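PDB 4Q3N: MGS-M5 from Unidentified, which probably catalyses the NAD-dependent interconversion of L-lactate and pyruvate as a tetrameric lactate dehydrogenase. Local coordinates for residues 97-100 with 101-105; 106-109 with 110-114; 155-158 with 159-163; 210-213 with 214-218; 239-242 with 243-247. One frame throughout, in Å; residues are numbered along the deposited sequence. Where two conformers were deposited one is given.

Contact 1: residues 97-100 with 101-105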
# COMPACT_ATOMS: atom_id res chain seq x y z
N ALA A 97 -29.83 21.23 -11.78
CA ALA A 97 -30.79 20.17 -11.49
C ALA A 97 -31.22 19.41 -12.75
O ALA A 97 -31.40 18.20 -12.71
CB ALA A 97 -31.97 20.75 -10.80
N GLU A 98 -31.41 20.11 -13.88
CA GLU A 98 -31.83 19.44 -15.10
C GLU A 98 -30.70 18.57 -15.66
O GLU A 98 -30.95 17.49 -16.21
CB GLU A 98 -32.30 20.45 -16.17
CG GLU A 98 -33.73 20.86 -15.95
CD GLU A 98 -34.71 19.72 -16.16
OE1 GLU A 98 -34.45 18.89 -17.06
OE2 GLU A 98 -35.73 19.64 -15.43
N ILE A 99 -29.46 19.01 -15.48
CA ILE A 99 -28.35 18.18 -15.92
C ILE A 99 -28.31 16.87 -15.10
O ILE A 99 -28.20 15.79 -15.67
CB ILE A 99 -27.03 18.95 -15.80
CG1 ILE A 99 -26.97 19.99 -16.94
CG2 ILE A 99 -25.82 17.99 -15.88
CD1 ILE A 99 -25.82 20.93 -16.73
N ILE A 100 -28.40 16.99 -13.78
CA ILE A 100 -28.38 15.82 -12.90
C ILE A 100 -29.54 14.88 -13.25
O ILE A 100 -29.36 13.67 -13.37
CB ILE A 100 -28.47 16.26 -11.42
CG1 ILE A 100 -27.23 17.09 -11.07
CG2 ILE A 100 -28.61 15.10 -10.49
CD1 ILE A 100 -25.90 16.30 -11.14
N LYS A 101 -30.72 15.45 -13.44
CA LYS A 101 -31.87 14.65 -13.81
C LYS A 101 -31.56 13.85 -15.06
O LYS A 101 -31.78 12.67 -15.11
CB LYS A 101 -33.09 15.55 -14.05
CG LYS A 101 -34.29 14.80 -14.57
CD LYS A 101 -35.52 15.71 -14.68
CE LYS A 101 -36.70 14.95 -15.24
NZ LYS A 101 -37.89 15.86 -15.28
N THR A 102 -31.09 14.52 -16.10
CA THR A 102 -30.76 13.82 -17.35
C THR A 102 -29.69 12.74 -17.16
O THR A 102 -29.83 11.67 -17.69
CB THR A 102 -30.31 14.83 -18.39
OG1 THR A 102 -31.42 15.69 -18.65
CG2 THR A 102 -29.88 14.14 -19.69
N VAL A 103 -28.62 13.04 -16.44
CA VAL A 103 -27.60 12.04 -16.17
C VAL A 103 -28.20 10.83 -15.47
O VAL A 103 -27.97 9.68 -15.84
CB VAL A 103 -26.47 12.62 -15.31
CG1 VAL A 103 -25.56 11.46 -14.77
CG2 VAL A 103 -25.67 13.61 -16.13
N VAL A 104 -28.98 11.09 -14.44
CA VAL A 104 -29.51 10.02 -13.65
C VAL A 104 -30.50 9.15 -14.43
O VAL A 104 -30.42 7.92 -14.35
CB VAL A 104 -30.12 10.62 -12.38
CG1 VAL A 104 -31.06 9.64 -11.72
CG2 VAL A 104 -28.95 11.03 -11.47
N LYS A 105 -31.35 9.77 -15.26
CA LYS A 105 -32.25 8.99 -16.12
C LYS A 105 -31.46 8.10 -17.07
O LYS A 105 -31.81 6.95 -17.29
CB LYS A 105 -33.17 9.90 -16.95
CG LYS A 105 -34.17 10.73 -16.11
CD LYS A 105 -34.80 9.97 -14.92
CE LYS A 105 -36.15 10.59 -14.54
NZ LYS A 105 -36.70 10.13 -13.24
O HOH W 1 -37.22 17.77 -17.30
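Glu98 and Lys101 run side by side off one turn of helix and point the same way, yet their charged ends stop short of a salt bridge, with Glu98 OE2 4.4 Å from Lys101 NZ. A water spans the gap: it donates to Glu98 OE1 at 3.0 Å and accepts from Lys101 NZ at 2.9 Å. The two chains reach this water differently. Lys101 is stretched out in full, CG anti to its backbone N (chi1 174°), whereas Glu98 folds at chi2 (-67°), bringing its carboxylate beside Lys101 CD, which is 4.0 Å from Glu98 OE2. One residue further on, Thr102 turns back on the helix. Its OG1 donates to Glu98 O at 3.1 Å while Thr102 N donates to the same oxygen at 3.0 Å, the two arriving from opposite faces of the carbonyl plane, so the hydroxyl is tied to the backbone. On the inner side Ile100 CG2 meets Val104 CG2 at 4.2 Å; Ile99 CG2 and Val103 CG2 make a looser neighbouring pair at 4.4 Å. Helix 89-109 is the crossover helix of the Rossmann beta-alpha-beta unit between strands 74-77 and 115-118. Ile100, Val103 and Val104 pack on Ile77 of strand 74-77, Ile100 also touches Leu126 and Ala130 of helix 123-134, and Lys105 NZ forms a salt bridge with Glu133 of that helix.

Contact 2: residues 106-109 with 110-114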
# COMPACT_ATOMS: atom_id res chain seq x y z
N ASN A 106 -30.41 8.65 -17.67
CA ASN A 106 -29.56 7.87 -18.57
C ASN A 106 -28.86 6.72 -17.81
O ASN A 106 -28.73 5.59 -18.35
CB ASN A 106 -28.52 8.78 -19.23
CG ASN A 106 -29.15 9.64 -20.35
OD1 ASN A 106 -30.05 9.17 -21.00
ND2 ASN A 106 -28.71 10.87 -20.54
N ILE A 107 -28.41 6.99 -16.59
CA ILE A 107 -27.79 5.91 -15.78
C ILE A 107 -28.82 4.81 -15.51
O ILE A 107 -28.53 3.62 -15.69
CB ILE A 107 -27.25 6.43 -14.43
CG1 ILE A 107 -26.07 7.39 -14.62
CG2 ILE A 107 -26.80 5.22 -13.51
CD1 ILE A 107 -25.76 8.16 -13.36
N MET A 108 -30.03 5.21 -15.09
CA MET A 108 -31.02 4.20 -14.72
C MET A 108 -31.49 3.39 -15.92
O MET A 108 -31.81 2.22 -15.75
CB MET A 108 -32.23 4.83 -14.00
CG MET A 108 -31.83 5.62 -12.73
SD MET A 108 -30.77 4.68 -11.57
CE MET A 108 -31.94 3.39 -11.13
N SER A 109 -31.51 4.00 -17.11
CA SER A 109 -31.90 3.31 -18.35
C SER A 109 -31.01 2.10 -18.63
O SER A 109 -31.40 1.17 -19.32
CB SER A 109 -31.83 4.27 -19.57
OG SER A 109 -30.48 4.58 -19.94
N SER A 110 -29.77 2.14 -18.11
CA SER A 110 -28.84 1.07 -18.43
C SER A 110 -29.19 -0.24 -17.70
O SER A 110 -28.67 -1.29 -18.04
CB SER A 110 -27.41 1.47 -18.05
OG SER A 110 -27.27 1.48 -16.64
N GLY A 111 -30.02 -0.16 -16.65
CA GLY A 111 -30.25 -1.31 -15.78
C GLY A 111 -29.43 -1.24 -14.50
O GLY A 111 -29.50 -2.14 -13.66
N PHE A 112 -28.63 -0.18 -14.37
CA PHE A 112 -27.81 0.06 -13.19
C PHE A 112 -28.59 -0.15 -11.90
O PHE A 112 -29.73 0.28 -11.80
CB PHE A 112 -27.30 1.51 -13.22
CG PHE A 112 -26.65 1.97 -11.95
CD1 PHE A 112 -25.36 1.63 -11.65
CD2 PHE A 112 -27.34 2.80 -11.07
CE1 PHE A 112 -24.74 2.10 -10.49
CE2 PHE A 112 -26.72 3.27 -9.91
CZ PHE A 112 -25.43 2.93 -9.63
N ASN A 113 -27.96 -0.74 -10.90
CA ASN A 113 -28.64 -0.88 -9.63
C ASN A 113 -27.62 -0.81 -8.52
O ASN A 113 -27.72 -1.56 -7.56
CB ASN A 113 -29.44 -2.20 -9.54
CG ASN A 113 -30.44 -2.21 -8.37
OD1 ASN A 113 -30.76 -1.16 -7.81
ND2 ASN A 113 -30.93 -3.39 -8.00
N GLY A 114 -26.65 0.10 -8.67
CA GLY A 114 -25.60 0.22 -7.67
C GLY A 114 -25.86 1.47 -6.84
O GLY A 114 -27.01 1.89 -6.63
O HOH W 2 -31.82 0.55 -13.64
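The ring of Phe112 is met at its edge by the sulfur of Met108, and one face carries the backbone N of Gly114, 3.1 Å above the plane over its centre. Met108 SD lies 5.3 Å from the ring centroid of Phe112 and 83° off the normal, an edge-on Met-aromatic contact. Bends at chi2 (-51°) and chi3 fold the methionine back to that edge. Ile107 comes in alongside, neither squarely over the face nor at the edge, its CG2 3.5 Å from Phe112 CD2. Where the helix gives way to loop, Ile107 O is gripped twice by Ser110: OG donates in the carbonyl plane at 2.7 Å, while Ser110 N donates from above that plane at 3.1 Å. Ser110 OG in turn accepts from Phe112 N at 3.1 Å, an ST turn that ties the phenylalanine backbone to the helix end. Replacing Ser110 by alanine would probably cost Ile107 O one of its two donors and Phe112 N its acceptor, leaving the turn freer to move. At the positive phi of Gly111 (99°) a CB would jam against the preceding carbonyl O, which calls for glycine. A water links Met108 O with Phe112 O. This corner joins helix 89-109 to strand 115-118 of the parallel Rossmann sheet; Ile107 and Phe112 pack on Val75 of strand 74-77, and Met108 touches Leu136 in the loop beyond helix 123-134.

Contact 3: residues 155-158 with 159-163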
# COMPACT_ATOMS: atom_id res chain seq x y z
N TYR A 155 -6.91 18.98 9.05
CA TYR A 155 -5.63 19.59 8.68
C TYR A 155 -5.34 20.85 9.49
O TYR A 155 -4.23 21.02 10.02
CB TYR A 155 -5.59 19.95 7.16
CG TYR A 155 -4.37 20.81 6.81
CD1 TYR A 155 -3.07 20.26 6.75
CD2 TYR A 155 -4.51 22.18 6.59
CE1 TYR A 155 -1.95 21.09 6.45
CE2 TYR A 155 -3.42 22.99 6.28
CZ TYR A 155 -2.16 22.45 6.22
OH TYR A 155 -1.13 23.30 5.93
N GLU A 156 -6.32 21.75 9.62
CA GLU A 156 -6.04 23.03 10.29
C GLU A 156 -5.70 22.81 11.77
O GLU A 156 -4.76 23.39 12.30
CB GLU A 156 -7.22 24.00 10.18
CG GLU A 156 -7.54 24.48 8.72
CD GLU A 156 -6.42 25.32 8.10
OE1 GLU A 156 -5.55 25.80 8.86
OE2 GLU A 156 -6.42 25.49 6.84
N ILE A 157 -6.52 22.02 12.44
CA ILE A 157 -6.27 21.68 13.85
C ILE A 157 -4.88 21.06 14.00
O ILE A 157 -4.15 21.42 14.94
CB ILE A 157 -7.35 20.74 14.37
CG1 ILE A 157 -8.72 21.46 14.46
CG2 ILE A 157 -7.00 20.17 15.73
CD1 ILE A 157 -9.88 20.41 14.62
N SER A 158 -4.47 20.21 13.06
CA SER A 158 -3.21 19.48 13.20
C SER A 158 -2.03 20.43 13.17
O SER A 158 -1.00 20.18 13.80
CB SER A 158 -3.04 18.40 12.12
OG SER A 158 -2.72 19.02 10.90
N GLN A 159 -2.17 21.52 12.42
CA GLN A 159 -1.13 22.51 12.36
C GLN A 159 -0.95 23.28 13.68
O GLN A 159 0.14 23.82 13.91
CB GLN A 159 -1.39 23.52 11.18
CG GLN A 159 -1.37 22.86 9.82
CD GLN A 159 -0.16 21.96 9.60
OE1 GLN A 159 0.90 22.44 9.23
NE2 GLN A 159 -0.33 20.63 9.79
N TYR A 160 -1.99 23.41 14.49
CA TYR A 160 -1.81 24.02 15.83
C TYR A 160 -1.12 23.05 16.81
O TYR A 160 -0.18 23.40 17.52
CB TYR A 160 -3.16 24.45 16.45
CG TYR A 160 -3.65 25.74 15.85
CD1 TYR A 160 -4.30 25.73 14.63
CD2 TYR A 160 -3.43 26.97 16.49
CE1 TYR A 160 -4.73 26.93 14.03
CE2 TYR A 160 -3.83 28.18 15.87
CZ TYR A 160 -4.50 28.12 14.66
OH TYR A 160 -4.95 29.27 14.03
N ILE A 161 -1.61 21.82 16.87
CA ILE A 161 -1.19 20.93 17.96
C ILE A 161 -0.13 19.92 17.56
O ILE A 161 0.35 19.15 18.41
CB ILE A 161 -2.40 20.19 18.55
CG1 ILE A 161 -3.11 19.36 17.46
CG2 ILE A 161 -3.42 21.20 19.11
CD1 ILE A 161 -4.16 18.39 18.02
N HIS A 162 0.27 19.95 16.29
CA HIS A 162 1.35 19.09 15.78
C HIS A 162 1.08 17.61 16.11
O HIS A 162 1.96 16.91 16.64
CB HIS A 162 2.69 19.54 16.37
CG HIS A 162 2.94 21.00 16.18
ND1 HIS A 162 3.12 21.88 17.23
CD2 HIS A 162 2.97 21.76 15.05
CE1 HIS A 162 3.29 23.11 16.75
NE2 HIS A 162 3.20 23.06 15.43
N ILE A 163 -0.13 17.18 15.79
CA ILE A 163 -0.57 15.75 15.89
C ILE A 163 -1.02 15.32 14.48
O ILE A 163 -1.64 16.11 13.76
CB ILE A 163 -1.77 15.60 16.89
CG1 ILE A 163 -1.37 16.05 18.31
CG2 ILE A 163 -2.40 14.12 16.86
CD1 ILE A 163 -0.28 15.18 18.92
O HOH W 3 1.30 22.57 6.19
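Gln159 lays its CG over one face of the Tyr155 ring, 4.0 Å from the centroid and 23° off the normal, a CH-pi contact displaced toward the rim. A bend at chi2 (-48°) carries the amide toward the tyrosine, where it runs past the rim near CE1, CZ and OH; chi3 turns its plane nearly parallel to the ring, 9° apart. Both ends of this amide are held. NE2 donates to Ser158 OG at 3.1 Å in the amide plane, and OE1 receives a bond from a water that also lies 2.6 Å from Tyr155 OH. Ser158 OG itself donates to Tyr155 O at 2.7 Å, on the same face of that carbonyl as Gln159 N, so the serine hydroxyl relays between backbone and amide. On the buried side, Ile157 CG2 rests against Ile161 CD1 at 4.1 Å, and the Tyr160 ring turns an edge to Glu156 O. The helix ends as His162 takes positive phi, its N only weakly bonded to Ser158 O. In this end of helix 147-161, Ile157 and Tyr160 pack on Ile212 of helix 206-227, Ile161 on Val189 of strand 188-189, while Ile163 meets Val276 of a second subunit and Tyr155 meets Asn49 of a third.

Contact 4: residues 210-213 with 214-218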
# COMPACT_ATOMS: atom_id res chain seq x y z
N GLU A 210 -12.48 29.76 16.42
CA GLU A 210 -13.27 30.60 15.52
C GLU A 210 -12.43 30.88 14.28
O GLU A 210 -12.95 30.82 13.16
CB GLU A 210 -13.72 31.90 16.22
CG GLU A 210 -14.66 32.82 15.39
CD GLU A 210 -16.01 32.19 15.03
OE1 GLU A 210 -16.42 31.16 15.64
OE2 GLU A 210 -16.69 32.73 14.13
N HIS A 211 -11.13 31.10 14.47
CA HIS A 211 -10.26 31.32 13.32
C HIS A 211 -10.26 30.13 12.38
O HIS A 211 -10.34 30.26 11.17
CB HIS A 211 -8.84 31.59 13.74
CG HIS A 211 -7.92 31.76 12.58
ND1 HIS A 211 -7.02 30.81 12.18
CD2 HIS A 211 -7.80 32.77 11.70
CE1 HIS A 211 -6.37 31.23 11.12
NE2 HIS A 211 -6.83 32.42 10.80
N ILE A 212 -10.15 28.94 12.97
CA ILE A 212 -10.14 27.70 12.19
C ILE A 212 -11.44 27.53 11.41
O ILE A 212 -11.41 27.14 10.23
CB ILE A 212 -9.87 26.45 13.13
CG1 ILE A 212 -8.41 26.50 13.60
CG2 ILE A 212 -10.20 25.16 12.39
CD1 ILE A 212 -8.03 25.48 14.81
N TYR A 213 -12.58 27.82 12.04
CA TYR A 213 -13.85 27.77 11.33
C TYR A 213 -13.81 28.70 10.10
O TYR A 213 -14.18 28.31 8.99
CB TYR A 213 -15.03 28.11 12.27
CG TYR A 213 -16.29 28.60 11.56
CD1 TYR A 213 -17.16 27.74 10.86
CD2 TYR A 213 -16.61 29.94 11.58
CE1 TYR A 213 -18.33 28.27 10.20
CE2 TYR A 213 -17.72 30.45 10.96
CZ TYR A 213 -18.58 29.63 10.27
OH TYR A 213 -19.66 30.25 9.65
N LEU A 214 -13.34 29.93 10.30
CA LEU A 214 -13.24 30.89 9.19
C LEU A 214 -12.35 30.36 8.08
O LEU A 214 -12.69 30.45 6.90
CB LEU A 214 -12.73 32.23 9.70
CG LEU A 214 -13.64 32.94 10.72
CD1 LEU A 214 -13.13 34.32 11.18
CD2 LEU A 214 -15.04 33.06 10.17
N LYS A 215 -11.21 29.77 8.46
CA LYS A 215 -10.29 29.19 7.47
C LYS A 215 -10.98 28.11 6.66
O LYS A 215 -10.81 27.98 5.45
CB LYS A 215 -9.04 28.56 8.16
CG LYS A 215 -8.00 29.55 8.65
CD LYS A 215 -7.33 30.25 7.45
CE LYS A 215 -6.53 29.23 6.59
NZ LYS A 215 -5.40 28.52 7.28
N VAL A 216 -11.71 27.26 7.37
CA VAL A 216 -12.43 26.20 6.67
C VAL A 216 -13.49 26.77 5.72
O VAL A 216 -13.61 26.34 4.56
CB VAL A 216 -13.08 25.22 7.68
CG1 VAL A 216 -14.06 24.25 6.98
CG2 VAL A 216 -12.00 24.45 8.42
N ARG A 217 -14.26 27.75 6.21
CA ARG A 217 -15.25 28.46 5.40
C ARG A 217 -14.69 29.07 4.10
O ARG A 217 -15.34 29.02 3.05
CB ARG A 217 -15.88 29.61 6.20
CG ARG A 217 -16.92 29.24 7.23
CD ARG A 217 -18.36 29.28 6.69
NE ARG A 217 -18.61 30.28 5.66
CZ ARG A 217 -19.14 31.48 5.89
NH1 ARG A 217 -19.47 31.87 7.11
NH2 ARG A 217 -19.32 32.32 4.87
N ASP A 218 -13.49 29.64 4.19
CA ASP A 218 -12.88 30.43 3.11
C ASP A 218 -11.96 29.60 2.23
O ASP A 218 -11.45 30.11 1.24
CB ASP A 218 -12.07 31.57 3.70
CG ASP A 218 -11.85 32.72 2.73
OD1 ASP A 218 -12.78 33.09 1.94
OD2 ASP A 218 -10.75 33.30 2.82
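Arg217 NH1 donates to Tyr213 OH at 3.0 Å, a nearly straight bond (160°) that lies close to the guanidinium plane. With a CH-pi contact it joins side chains one turn apart on helix 206-227, in the C-terminal alpha/beta domain of the lactate/malate dehydrogenase fold. Its backbone counterpart, Arg217 N to Tyr213 O at 2.8 Å, fixes the two residues at their roots as the hydroxyl fixes them at their ends. The other terminal guanidinium nitrogen, NH2, makes a long, weak ion pair with Asp178. Between these bonds the aliphatic part of Arg217 lies along the ring: CG sits over one face, 3.7 Å from the Tyr213 centroid and offset toward the rim, which is the CH-pi contact. The guanidinium itself is not stacked, its plane standing 65° from that of the ring. Bends at chi2 (-92°) and chi3, both away from staggered values, curl the chain until NH1 meets the hydroxyl. Leu214 crosses the same ring obliquely, CD2 3.8 Å from Tyr213 CD2. His211 and Lys215 form a second i to i+4 pair, side by side, the lysine methylenes alongside the imidazole. Lys215 is bent at every torsion beyond the first, and its NZ forms a salt bridge with Glu156 of helix 147-161. Toward that helix, Ile212 packs on Leu153, and Val216 follows Ile212 on the buried side, Val216 CG2 4.4 Å from Ile212 CG2. The closest carbon approach of the histidine pair is His211 CE1 to Lys215 CG, at 3.4 Å.

Contact 5: residues 239-242 with 243-247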
# COMPACT_ATOMS: atom_id res chain seq x y z
N VAL A 239 -12.24 9.34 -3.17
CA VAL A 239 -11.57 8.04 -3.05
C VAL A 239 -11.90 7.39 -1.72
O VAL A 239 -12.23 6.18 -1.63
CB VAL A 239 -10.04 8.18 -3.19
CG1 VAL A 239 -9.38 6.79 -2.84
CG2 VAL A 239 -9.75 8.61 -4.62
N ARG A 240 -11.87 8.19 -0.66
CA ARG A 240 -12.08 7.61 0.67
C ARG A 240 -13.48 7.09 0.82
O ARG A 240 -13.69 6.03 1.44
CB ARG A 240 -11.82 8.64 1.76
CG ARG A 240 -11.73 8.02 3.18
CD ARG A 240 -10.48 7.02 3.25
NE ARG A 240 -10.49 6.17 4.44
CZ ARG A 240 -11.25 5.08 4.61
NH1 ARG A 240 -12.15 4.72 3.70
NH2 ARG A 240 -11.13 4.37 5.73
N ILE A 241 -14.45 7.83 0.28
CA ILE A 241 -15.85 7.36 0.30
C ILE A 241 -15.96 6.06 -0.48
O ILE A 241 -16.56 5.09 -0.03
CB ILE A 241 -16.81 8.43 -0.26
CG1 ILE A 241 -16.84 9.65 0.69
CG2 ILE A 241 -18.20 7.84 -0.45
CD1 ILE A 241 -17.37 11.00 0.01
N THR A 242 -15.34 6.04 -1.65
CA THR A 242 -15.36 4.85 -2.51
C THR A 242 -14.76 3.63 -1.78
O THR A 242 -15.26 2.50 -1.87
CB THR A 242 -14.58 5.14 -3.81
OG1 THR A 242 -15.20 6.28 -4.47
CG2 THR A 242 -14.62 3.91 -4.74
N ALA A 243 -13.65 3.85 -1.10
CA ALA A 243 -12.94 2.74 -0.42
C ALA A 243 -13.76 2.20 0.72
O ALA A 243 -13.83 0.99 0.93
CB ALA A 243 -11.56 3.23 0.09
N ALA A 244 -14.47 3.09 1.42
CA ALA A 244 -15.35 2.62 2.52
C ALA A 244 -16.41 1.68 1.99
O ALA A 244 -16.78 0.67 2.65
CB ALA A 244 -16.00 3.79 3.23
N ILE A 245 -16.94 2.00 0.81
CA ILE A 245 -17.96 1.14 0.19
C ILE A 245 -17.37 -0.16 -0.40
O ILE A 245 -17.79 -1.26 -0.07
CB ILE A 245 -18.72 1.90 -0.94
CG1 ILE A 245 -19.47 3.08 -0.33
CG2 ILE A 245 -19.64 0.88 -1.73
CD1 ILE A 245 -19.96 4.14 -1.40
N PHE A 246 -16.35 -0.06 -1.25
CA PHE A 246 -15.85 -1.30 -1.88
C PHE A 246 -15.11 -2.22 -0.88
O PHE A 246 -15.06 -3.42 -1.06
CB PHE A 246 -14.95 -0.98 -3.07
CG PHE A 246 -15.76 -0.58 -4.29
CD1 PHE A 246 -16.19 0.72 -4.45
CD2 PHE A 246 -16.18 -1.54 -5.19
CE1 PHE A 246 -17.02 1.09 -5.58
CE2 PHE A 246 -16.99 -1.21 -6.31
CZ PHE A 246 -17.41 0.10 -6.50
N ASN A 247 -14.53 -1.64 0.15
CA ASN A 247 -13.87 -2.48 1.19
C ASN A 247 -14.83 -2.85 2.32
O ASN A 247 -14.44 -3.48 3.32
CB ASN A 247 -12.63 -1.77 1.76
CG ASN A 247 -11.54 -1.64 0.72
OD1 ASN A 247 -11.21 -2.60 0.04
ND2 ASN A 247 -11.01 -0.48 0.58
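Thr242 and Phe246 lie side by side one helical turn apart and form the tight part of this contact, Thr242 CG2 being 3.6 Å from Phe246 CD1. They belong to helix 232-246 of the C-terminal domain, which packs against the Rossmann domain. The methyl is placed for this by the threonine's first torsion (chi1 -58°), which sets CG2 anti to the backbone N and leaves OG1 on the other branch to hydrogen-bond with Leu238 O and Tyr18 OH. The Phe246 ring turns its edge to Thr242 O, with CD1 3.3 Å from that oxygen, which also accepts from Phe246 N at 2.9 Å in an almost linear bond (177°). Both residues press on Val6 of strand 5-9 and Leu74 of strand 74-77. With a serine in place of Phe246, the methyl of Thr242 would probably lose its aromatic neighbour and a gap would open against those two strands. On a buried flank Ile241 CG2 and Ile245 CD1 meet more distantly, at 4.2 Å. The looser side is that of Arg240 and Ala243. There small methyls offer little surface, and the arginine, bent at chi2 (64°), folds back along the helix, its NH1 taking a salt bridge to Glu249 and its side chain touching Phe54 of a neighbouring subunit. The guanidinium turns its edge to Ala244 N, with Arg240 NH1 3.6 Å from that nitrogen, and the same NH1 lies 3.9 Å from Ala243 CB.

Contacts 1 and 2 follow each other along helix 89-109 and into the turn after it, their centres 13 Å apart, in the NAD-binding domain. Contacts 3 and 4 form a second pair in the C-terminal domain, centres 14 Å apart, and touch directly: Glu156 OE1 makes a salt bridge with Lys215 NZ at 3.2 Å, and a weak hydrogen bond joins Tyr160 OH and His211 ND1, also 3.2 Å apart. About 40 Å separates the centres of contacts 1 and 3, on opposite sides of the chain's centre. Contact 5 lies between, its nearest atoms about 8 Å from contact 2 and about 13 Å from contact 3. The bound sodium ion is about 8 Å from the Ile161 side chain.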